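Local coordinates for protein putative angiotensinogen (Lampetra fluviatilis, PDB 5INW) that binds heparin, which promotes its inhibition of thrombin by a template mechanism, and belongs to the serpin family, here with its reactive loop cleaved, at residues 203-207 with 234-240; 388-394 with 412-418; 285-290 with 334-340. The protein carries 1 engineered substitution. All blocks are in the same frame, centred on the assembly; numbering follows the deposited sequence.

Interaction 1 of 3, residues 203-207 with 234-240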
loop_
_atom_site.group_PDB
_atom_site.type_symbol
_atom_site.label_atom_id
_atom_site.label_comp_id
_atom_site.label_asym_id
_atom_site.label_seq_id
_atom_site.Cartn_x
_atom_site.Cartn_y
_atom_site.Cartn_z
ATOM N N VAL A 203 -10.248 23.291 -9.978
ATOM C CA VAL A 203 -8.952 23.647 -10.547
ATOM C C VAL A 203 -9.092 23.926 -12.003
ATOM O O VAL A 203 -9.923 23.295 -12.672
ATOM C CB VAL A 203 -7.954 22.495 -10.436
ATOM C CG1 VAL A 203 -6.619 22.849 -11.075
ATOM C CG2 VAL A 203 -7.742 22.120 -8.990
ATOM N N ASP A 204 -8.303 24.903 -12.475
ATOM C CA ASP A 204 -8.210 25.236 -13.884
ATOM C C ASP A 204 -7.077 24.382 -14.431
ATOM O O ASP A 204 -5.907 24.760 -14.369
ATOM C CB ASP A 204 -7.945 26.728 -14.065
ATOM C CG ASP A 204 -7.919 27.169 -15.539
ATOM O OD1 ASP A 204 -8.091 26.351 -16.466
ATOM O OD2 ASP A 204 -7.710 28.378 -15.771
ATOM N N PHE A 205 -7.416 23.203 -14.939
ATOM C CA PHE A 205 -6.414 22.305 -15.512
ATOM C C PHE A 205 -5.935 22.812 -16.861
ATOM O O PHE A 205 -4.954 22.273 -17.377
ATOM C CB PHE A 205 -6.964 20.877 -15.700
ATOM C CG PHE A 205 -7.436 20.216 -14.427
ATOM C CD1 PHE A 205 -6.548 19.839 -13.465
ATOM C CD2 PHE A 205 -8.785 19.907 -14.242
ATOM C CE1 PHE A 205 -6.977 19.179 -12.326
ATOM C CE2 PHE A 205 -9.217 19.244 -13.102
ATOM C CZ PHE A 205 -8.307 18.876 -12.144
ATOM N N GLY A 206 -6.678 23.732 -17.488
ATOM C CA GLY A 206 -6.262 24.375 -18.738
ATOM C C GLY A 206 -4.920 25.088 -18.611
ATOM O O GLY A 206 -4.036 24.885 -19.424
ATOM N N ASP A 207 -4.779 25.900 -17.576
ATOM C CA ASP A 207 -3.507 26.469 -17.187
ATOM C C ASP A 207 -2.756 25.454 -16.364
ATOM O O ASP A 207 -2.692 25.560 -15.144
ATOM C CB ASP A 207 -3.754 27.729 -16.369
ATOM C CG ASP A 207 -2.468 28.456 -15.987
ATOM O OD1 ASP A 207 -1.325 28.005 -16.378
ATOM O OD2 ASP A 207 -2.635 29.487 -15.277
ATOM N N VAL A 234 -0.571 17.189 -15.767
ATOM C CA VAL A 234 -2.025 17.152 -15.889
ATOM C C VAL A 234 -2.452 17.660 -17.255
ATOM O O VAL A 234 -2.066 18.751 -17.675
ATOM C CB VAL A 234 -2.702 17.950 -14.750
ATOM C CG1 VAL A 234 -2.502 19.457 -14.909
ATOM C CG2 VAL A 234 -4.175 17.620 -14.651
ATOM N N ASP A 235 -3.250 16.853 -17.944
ATOM C CA ASP A 235 -3.860 17.212 -19.238
ATOM C C ASP A 235 -4.852 18.385 -19.076
ATOM O O ASP A 235 -5.459 18.557 -18.009
ATOM C CB ASP A 235 -4.589 15.973 -19.807
ATOM C CG ASP A 235 -4.646 15.951 -21.313
ATOM O OD1 ASP A 235 -3.578 15.833 -21.949
ATOM O OD2 ASP A 235 -5.766 16.002 -21.867
ATOM N N THR A 236 -4.974 19.211 -20.117
ATOM C CA THR A 236 -6.036 20.241 -20.236
ATOM C C THR A 236 -7.443 19.634 -20.142
ATOM O O THR A 236 -8.307 20.126 -19.383
ATOM C CB THR A 236 -5.898 20.948 -21.605
ATOM O OG1 THR A 236 -4.614 21.598 -21.656
ATOM C CG2 THR A 236 -7.071 21.970 -21.902
ATOM N N ASP A 237 -7.633 18.549 -20.901
ATOM C CA ASP A 237 -8.907 17.814 -20.963
ATOM C C ASP A 237 -9.121 16.868 -19.780
ATOM O O ASP A 237 -10.027 16.037 -19.786
ATOM C CB ASP A 237 -9.008 17.012 -22.273
ATOM C CG ASP A 237 -8.869 17.892 -23.544
ATOM O OD1 ASP A 237 -8.549 19.120 -23.448
ATOM O OD2 ASP A 237 -9.084 17.328 -24.650
ATOM N N THR A 238 -8.260 16.970 -18.782
ATOM C CA THR A 238 -8.512 16.390 -17.506
ATOM C C THR A 238 -9.679 17.065 -16.862
ATOM O O THR A 238 -9.784 18.319 -16.799
ATOM C CB THR A 238 -7.293 16.487 -16.593
ATOM O OG1 THR A 238 -6.250 15.732 -17.204
ATOM C CG2 THR A 238 -7.587 15.891 -15.199
ATOM N N SER A 239 -10.514 16.191 -16.335
ATOM C CA SER A 239 -11.755 16.558 -15.733
ATOM C C SER A 239 -11.803 16.303 -14.231
ATOM O O SER A 239 -12.405 17.109 -13.515
ATOM C CB SER A 239 -12.882 15.848 -16.467
ATOM O OG SER A 239 -13.306 16.681 -17.537
ATOM N N LEU A 240 -11.161 15.237 -13.747
ATOM C CA LEU A 240 -10.880 15.101 -12.307
ATOM C C LEU A 240 -9.579 14.378 -12.058
ATOM O O LEU A 240 -9.114 13.631 -12.918
ATOM C CB LEU A 240 -11.941 14.294 -11.585
ATOM C CG LEU A 240 -13.310 14.905 -11.400
ATOM C CD1 LEU A 240 -14.196 14.484 -12.578
ATOM C CD2 LEU A 240 -13.888 14.478 -10.043
#
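Phe205 lays one face of its ring over the methyl of Thr238, whose CG2 stands 4.1 Å from the ring centroid and 4° off the ring normal, a centred CH-pi contact. In the serpin fold this joins the loop entering helix 208-221, the helix F position, to the turn that leads into strand 238-251, strand 3A of the central sheet. The opposite face of the ring meets Val203 CB of its own segment, offset toward the rim, so the phenyl is held between the end of strand 200-203 and Thr238. The CG of Phe205 lies anti to the carbonyl carbon (chi1 -59°), which turns the ring into the other segment. There Val234 presents CG2 obliquely to the ring, 3.5 Å from Phe205 CD1, with the two side chains crossing at about a right angle.

Nearby groups complete the surroundings: Phe177 of strand 168-179 and Met215 of helix 208-221 also touch Phe205. The approach of Gly206 to Thr236, with CA atoms 4.4 Å apart, is the nearest between the backbones. Asp235 to Thr238 form a type I beta turn, whose closing bond from Thr238 N to Asp235 O is weak at 3.3 Å. The same carbonyl receives a second weak bond, from Thr238 OG1 to Asp235 O at 3.0 Å, so the residue that covers the ring is also tied back to its own turn.

Interaction 2 of 3, residues 388-394 with 412-418. Residue 418 of segment 412-418 comes from a tag, linker or insertion.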
loop_
_atom_site.group_PDB
_atom_site.type_symbol
_atom_site.label_atom_id
_atom_site.label_comp_id
_atom_site.label_asym_id
_atom_site.label_seq_id
_atom_site.Cartn_x
_atom_site.Cartn_y
_atom_site.Cartn_z
ATOM N N LEU A 388 -17.211 10.414 -18.742
ATOM C CA LEU A 388 -15.896 10.333 -18.116
ATOM C C LEU A 388 -15.407 8.884 -18.043
ATOM O O LEU A 388 -16.215 7.943 -17.929
ATOM C CB LEU A 388 -15.937 10.969 -16.728
ATOM C CG LEU A 388 -16.408 12.442 -16.589
ATOM C CD1 LEU A 388 -16.346 12.889 -15.162
ATOM C CD2 LEU A 388 -15.578 13.374 -17.468
ATOM N N HIS A 389 -14.084 8.731 -18.159
ATOM C CA HIS A 389 -13.429 7.461 -17.974
ATOM C C HIS A 389 -12.151 7.709 -17.203
ATOM O O HIS A 389 -11.639 8.840 -17.186
ATOM C CB HIS A 389 -13.129 6.774 -19.345
ATOM C CG HIS A 389 -12.190 7.540 -20.238
ATOM N ND1 HIS A 389 -10.888 7.152 -20.446
ATOM C CD2 HIS A 389 -12.367 8.663 -20.971
ATOM C CE1 HIS A 389 -10.297 7.994 -21.273
ATOM N NE2 HIS A 389 -11.170 8.935 -21.589
ATOM N N VAL A 390 -11.594 6.633 -16.633
ATOM C CA VAL A 390 -10.271 6.680 -16.014
ATOM C C VAL A 390 -9.202 6.653 -17.111
ATOM O O VAL A 390 -9.024 5.661 -17.792
ATOM C CB VAL A 390 -10.018 5.479 -15.075
ATOM C CG1 VAL A 390 -8.646 5.576 -14.442
ATOM C CG2 VAL A 390 -11.096 5.381 -14.004
ATOM N N ASP A 391 -8.433 7.728 -17.211
ATOM C CA ASP A 391 -7.289 7.794 -18.115
ATOM C C ASP A 391 -6.121 7.015 -17.610
ATOM O O ASP A 391 -5.541 6.296 -18.343
ATOM C CB ASP A 391 -6.836 9.224 -18.264
ATOM C CG ASP A 391 -5.823 9.382 -19.353
ATOM O OD1 ASP A 391 -5.996 8.764 -20.432
ATOM O OD2 ASP A 391 -4.875 10.156 -19.154
ATOM N N LYS A 392 -5.800 7.165 -16.335
ATOM C CA LYS A 392 -4.537 6.787 -15.768
ATOM C C LYS A 392 -4.633 6.582 -14.240
ATOM O O LYS A 392 -5.269 7.396 -13.523
ATOM C CB LYS A 392 -3.531 7.908 -16.070
ATOM C CG LYS A 392 -2.127 7.639 -15.517
ATOM C CD LYS A 392 -1.010 8.249 -16.358
ATOM C CE LYS A 392 0.156 7.281 -16.555
ATOM N NZ LYS A 392 1.003 7.616 -17.755
ATOM N N ILE A 393 -3.939 5.550 -13.758
ATOM C CA ILE A 393 -3.747 5.298 -12.323
ATOM C C ILE A 393 -2.314 4.931 -11.955
ATOM O O ILE A 393 -1.819 3.900 -12.358
ATOM C CB ILE A 393 -4.598 4.125 -11.852
ATOM C CG1 ILE A 393 -6.066 4.416 -12.077
ATOM C CG2 ILE A 393 -4.382 3.865 -10.378
ATOM C CD1 ILE A 393 -6.983 3.346 -11.498
ATOM N N THR A 394 -1.653 5.785 -11.205
ATOM C CA THR A 394 -0.296 5.506 -10.788
ATOM C C THR A 394 -0.341 5.120 -9.327
ATOM O O THR A 394 -1.323 5.369 -8.655
ATOM C CB THR A 394 0.657 6.692 -11.096
ATOM O OG1 THR A 394 0.096 7.939 -10.671
ATOM C CG2 THR A 394 0.824 6.799 -12.578
ATOM N N THR A 412 -1.519 7.144 -4.334
ATOM C CA THR A 412 -2.250 6.706 -5.497
ATOM C C THR A 412 -2.922 7.910 -6.128
ATOM O O THR A 412 -3.579 8.685 -5.453
ATOM C CB THR A 412 -3.316 5.750 -5.077
ATOM O OG1 THR A 412 -2.699 4.769 -4.234
ATOM C CG2 THR A 412 -3.992 5.113 -6.277
ATOM N N VAL A 413 -2.760 8.034 -7.438
ATOM C CA VAL A 413 -3.300 9.112 -8.223
ATOM C C VAL A 413 -4.160 8.515 -9.344
ATOM O O VAL A 413 -3.700 7.646 -10.062
ATOM C CB VAL A 413 -2.167 9.988 -8.805
ATOM C CG1 VAL A 413 -2.726 11.115 -9.658
ATOM C CG2 VAL A 413 -1.387 10.587 -7.699
ATOM N N VAL A 414 -5.366 9.069 -9.548
ATOM C CA VAL A 414 -6.284 8.643 -10.602
ATOM C C VAL A 414 -6.616 9.843 -11.444
ATOM O O VAL A 414 -6.933 10.886 -10.912
ATOM C CB VAL A 414 -7.587 8.102 -10.015
ATOM C CG1 VAL A 414 -8.458 7.508 -11.117
ATOM C CG2 VAL A 414 -7.300 7.018 -8.968
ATOM N N GLY A 415 -6.519 9.730 -12.759
ATOM C CA GLY A 415 -6.812 10.880 -13.619
ATOM C C GLY A 415 -8.027 10.522 -14.407
ATOM O O GLY A 415 -8.060 9.440 -15.006
ATOM N N ILE A 416 -9.015 11.406 -14.433
ATOM C CA ILE A 416 -10.249 11.153 -15.120
ATOM C C ILE A 416 -10.388 12.166 -16.276
ATOM O O ILE A 416 -10.280 13.342 -16.052
ATOM C CB ILE A 416 -11.467 11.330 -14.173
ATOM C CG1 ILE A 416 -11.305 10.622 -12.829
ATOM C CG2 ILE A 416 -12.781 10.860 -14.833
ATOM C CD1 ILE A 416 -11.705 9.184 -12.810
ATOM N N MET A 417 -10.683 11.703 -17.490
ATOM C CA MET A 417 -10.852 12.562 -18.707
ATOM C C MET A 417 -12.184 12.297 -19.419
ATOM O O MET A 417 -12.899 11.329 -19.090
ATOM C CB MET A 417 -9.750 12.227 -19.733
ATOM C CG MET A 417 -8.324 12.600 -19.374
ATOM S SD MET A 417 -7.324 12.828 -20.862
ATOM C CE MET A 417 -7.987 11.643 -22.038
ATOM N N ALA A 418 -12.476 13.107 -20.444
ATOM C CA ALA A 418 -13.462 12.744 -21.512
ATOM C C ALA A 418 -12.800 12.518 -22.880
ATOM O O ALA A 418 -13.499 12.307 -23.861
ATOM C CB ALA A 418 -14.517 13.816 -21.618
#
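The imidazole of His389 has the carbonyl carbon of Ala418 at its edge, near the ring plane, while the carbonyl of Met417 comes in obliquely, Met417 O lying 3.3 Å from His389 CD2. Tyr375 meets the same imidazole with ring planes about 40° apart. CG of His389 sits between the backbone N and the carbonyl carbon (chi1 62°), which brings the ring side by side with Met417, the two pointing the same way. The carboxylate of Asp391 is the other flat group: Met417 bends at its last torsion and crosses this group, SD being 4.0 Å from Asp391 OD2 in van der Waals packing.

The backbones form an antiparallel ladder. His389 and Met417 are a hydrogen-bonded pair, His389 N to Met417 O and Met417 N to His389 O both measuring 3.0 Å. Val390 and Ile416 follow as a non-hydrogen-bonded pair, after which a classic beta bulge shifts the register: Asp391 N donates to Gly415 O at 2.8 Å, and Lys392 N reaches the same oxygen only weakly. Gly415 N returns a bond to Lys392 O at 2.8 Å, and the ladder resumes to Thr394 and Val413.

On the sheet face bearing Val390, Ile393, Val414 and Ile416, the branches interlock: Val414 CG1 lies 3.9 Å from Val390 CG1 and 4.0 Å from Ile393 CG1. Leu117 and Ala116 of helix 110-122 lie against this face. Ala418, at the end of the modelled chain, comes from an insertion. Strand 412-417 pairs with strand 238-251 as well as with 389-394, an arrangement characteristic of a cleaved serpin, whose reactive loop is inserted as strand 4A between strands 3A and 5A.

Interaction 3 of 3, residues 285-290 with 334-340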
loop_
_atom_site.group_PDB
_atom_site.type_symbol
_atom_site.label_atom_id
_atom_site.label_comp_id
_atom_site.label_asym_id
_atom_site.label_seq_id
_atom_site.Cartn_x
_atom_site.Cartn_y
_atom_site.Cartn_z
ATOM N N LEU A 285 11.686 -12.210 19.941
ATOM C CA LEU A 285 10.844 -12.054 18.776
ATOM C C LEU A 285 10.165 -13.345 18.470
ATOM O O LEU A 285 10.762 -14.393 18.619
ATOM C CB LEU A 285 11.709 -11.656 17.600
ATOM C CG LEU A 285 12.489 -10.364 17.869
ATOM C CD1 LEU A 285 13.567 -10.137 16.822
ATOM C CD2 LEU A 285 11.539 -9.170 17.935
ATOM N N SER A 286 8.921 -13.277 18.028
ATOM C CA SER A 286 8.229 -14.460 17.532
ATOM C C SER A 286 8.760 -14.823 16.169
ATOM O O SER A 286 8.849 -13.966 15.307
ATOM C CB SER A 286 6.730 -14.217 17.427
ATOM O OG SER A 286 6.208 -14.095 18.735
ATOM N N TYR A 287 9.086 -16.098 15.977
ATOM C CA TYR A 287 9.540 -16.615 14.688
ATOM C C TYR A 287 9.022 -18.033 14.545
ATOM O O TYR A 287 8.524 -18.615 15.500
ATOM C CB TYR A 287 11.066 -16.601 14.599
ATOM C CG TYR A 287 11.754 -17.531 15.572
ATOM C CD1 TYR A 287 11.676 -17.284 16.939
ATOM C CD2 TYR A 287 12.467 -18.669 15.133
ATOM C CE1 TYR A 287 12.262 -18.140 17.853
ATOM C CE2 TYR A 287 13.067 -19.523 16.042
ATOM C CZ TYR A 287 12.968 -19.256 17.400
ATOM O OH TYR A 287 13.568 -20.073 18.337
ATOM N N THR A 288 9.122 -18.583 13.346
ATOM C CA THR A 288 8.890 -20.007 13.110
ATOM C C THR A 288 9.443 -20.373 11.771
ATOM O O THR A 288 9.418 -19.550 10.843
ATOM C CB THR A 288 7.396 -20.386 13.007
ATOM O OG1 THR A 288 6.617 -19.517 13.822
ATOM C CG2 THR A 288 7.177 -21.867 13.431
ATOM N N GLN A 289 9.861 -21.629 11.640
ATOM C CA GLN A 289 10.147 -22.172 10.321
ATOM C C GLN A 289 8.831 -22.597 9.643
ATOM O O GLN A 289 8.067 -23.362 10.229
ATOM C CB GLN A 289 11.122 -23.342 10.415
ATOM C CG GLN A 289 12.542 -22.933 10.779
ATOM C CD GLN A 289 13.216 -22.093 9.700
ATOM O OE1 GLN A 289 13.055 -22.354 8.502
ATOM N NE2 GLN A 289 13.956 -21.066 10.118
ATOM N N ASP A 290 8.537 -22.060 8.449
ATOM C CA ASP A 290 7.485 -22.631 7.638
ATOM C C ASP A 290 8.093 -23.813 6.876
ATOM O O ASP A 290 8.853 -23.605 5.918
ATOM C CB ASP A 290 6.868 -21.609 6.685
ATOM C CG ASP A 290 5.560 -22.126 6.027
ATOM O OD1 ASP A 290 4.624 -21.339 5.802
ATOM O OD2 ASP A 290 5.453 -23.345 5.739
ATOM N N TRP A 334 0.386 -18.026 8.770
ATOM C CA TRP A 334 1.649 -17.504 9.326
ATOM C C TRP A 334 1.544 -16.892 10.715
ATOM O O TRP A 334 2.488 -17.010 11.491
ATOM C CB TRP A 334 2.246 -16.447 8.403
ATOM C CG TRP A 334 2.936 -16.999 7.204
ATOM C CD1 TRP A 334 3.575 -18.190 7.115
ATOM C CD2 TRP A 334 3.121 -16.349 5.933
ATOM N NE1 TRP A 334 4.106 -18.346 5.869
ATOM C CE2 TRP A 334 3.845 -17.232 5.120
ATOM C CE3 TRP A 334 2.728 -15.122 5.404
ATOM C CZ2 TRP A 334 4.190 -16.930 3.801
ATOM C CZ3 TRP A 334 3.073 -14.821 4.074
ATOM C CH2 TRP A 334 3.793 -15.722 3.297
ATOM N N LEU A 335 0.400 -16.260 11.017
ATOM C CA LEU A 335 0.145 -15.647 12.333
ATOM C C LEU A 335 -0.218 -16.642 13.433
ATOM O O LEU A 335 0.094 -16.420 14.596
ATOM C CB LEU A 335 -0.973 -14.630 12.236
ATOM C CG LEU A 335 -0.611 -13.384 11.461
ATOM C CD1 LEU A 335 -1.880 -12.686 11.001
ATOM C CD2 LEU A 335 0.256 -12.463 12.313
ATOM N N SER A 336 -0.930 -17.695 13.063
ATOM C CA SER A 336 -1.159 -18.825 13.942
ATOM C C SER A 336 0.130 -19.617 14.213
ATOM O O SER A 336 0.340 -20.030 15.358
ATOM C CB SER A 336 -2.239 -19.754 13.376
ATOM O OG SER A 336 -2.053 -21.080 13.826
ATOM N N LEU A 337 0.972 -19.848 13.195
ATOM C CA LEU A 337 2.245 -20.612 13.381
ATOM C C LEU A 337 3.221 -19.878 14.277
ATOM O O LEU A 337 4.039 -20.517 14.939
ATOM C CB LEU A 337 2.944 -20.954 12.056
ATOM C CG LEU A 337 2.295 -21.927 11.038
ATOM C CD1 LEU A 337 3.095 -21.963 9.748
ATOM C CD2 LEU A 337 2.115 -23.340 11.584
ATOM N N LEU A 338 3.123 -18.544 14.304
ATOM C CA LEU A 338 3.856 -17.706 15.266
ATOM C C LEU A 338 3.329 -17.860 16.693
ATOM O O LEU A 338 2.170 -17.522 16.970
ATOM C CB LEU A 338 3.773 -16.218 14.872
ATOM C CG LEU A 338 4.575 -15.879 13.624
ATOM C CD1 LEU A 338 4.145 -14.547 13.050
ATOM C CD2 LEU A 338 6.065 -15.872 13.910
ATOM N N GLY A 339 4.191 -18.338 17.593
ATOM C CA GLY A 339 3.904 -18.350 19.026
ATOM C C GLY A 339 4.335 -17.035 19.644
ATOM O O GLY A 339 4.595 -16.059 18.924
ATOM N N PRO A 340 4.370 -16.983 20.996
ATOM C CA PRO A 340 5.108 -15.896 21.650
ATOM C C PRO A 340 6.594 -16.093 21.365
ATOM O O PRO A 340 7.286 -15.125 21.012
ATOM C CB PRO A 340 4.772 -16.061 23.139
ATOM C CG PRO A 340 4.242 -17.443 23.300
ATOM C CD PRO A 340 3.695 -17.872 21.967
#
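Hydroxyl-to-carbonyl contacts tie Ser286 and Thr288 to the segment that leaves helix 328-337. Ser286 OG lies 2.7 Å from Pro340 O and close to Gly339 O, the latter at a doubtfully short distance. Thr288 OG1 stands 3.0 Å from Leu337 O across the contact and 2.7 Å from Tyr287 O in its own strand.

A ring N-H supplies the remaining polar link. Trp334 NE1 donates to Asp290 OD1 over 3.0 Å with an N-H...O angle of 140°, meeting the anti lone pair of that oxygen, which lies slightly tilted from the indole plane. Carboxylate and indole planes stand 84° apart, so the two groups meet crosswise. The other oxygen, Asp290 OD2, takes the backbone N of Leu293, and the two bonds together should fix the rotation of the carboxylate.

In serpin terms this is the first strand of sheet B, as the strand order 287-290, 295-301, 306-313 indicates, packed against the C-terminal end of helix H, the place helix 328-337 holds in the topology after those strands and helix 319-325.

Among apolar groups, Leu338 carries the closest carbon contacts. Its CG is anti to the carbonyl carbon (chi1 -70°), and CD2 comes 3.6 Å from Tyr287 CA and packs on Ser286 CB at 3.9 Å. Leu337, whose CB points toward the strand, adds to them. Leu309 of strand 306-313 packs on Leu338 too, while Tyr287 touches Pro4 of the separate C-terminal peptide chain.

Interactions 1 and 2 are neighbours, their centres 12 Å apart, because strands 238-251 and 405-417 pair in the central sheet. Probable hydrogen bonds join them, Leu240 O to Ile416 N at 2.7 Å and Ser239 N to Ile416 O at 2.9 Å, so the start of strand 3A and the end of the inserted loop belong to one hydrogen-bonded sheet. Interaction 3 lies about 51 Å from interaction 1 and 41 Å from interaction 2 between centres, on sheet B, three strands of which lie in this chain. Chain order is 1, 3, 2. Interactions 1 and 2 lie at the inserted loop's cleaved end; interaction 3 lies across the chain's centre, where sheet B meets helix H.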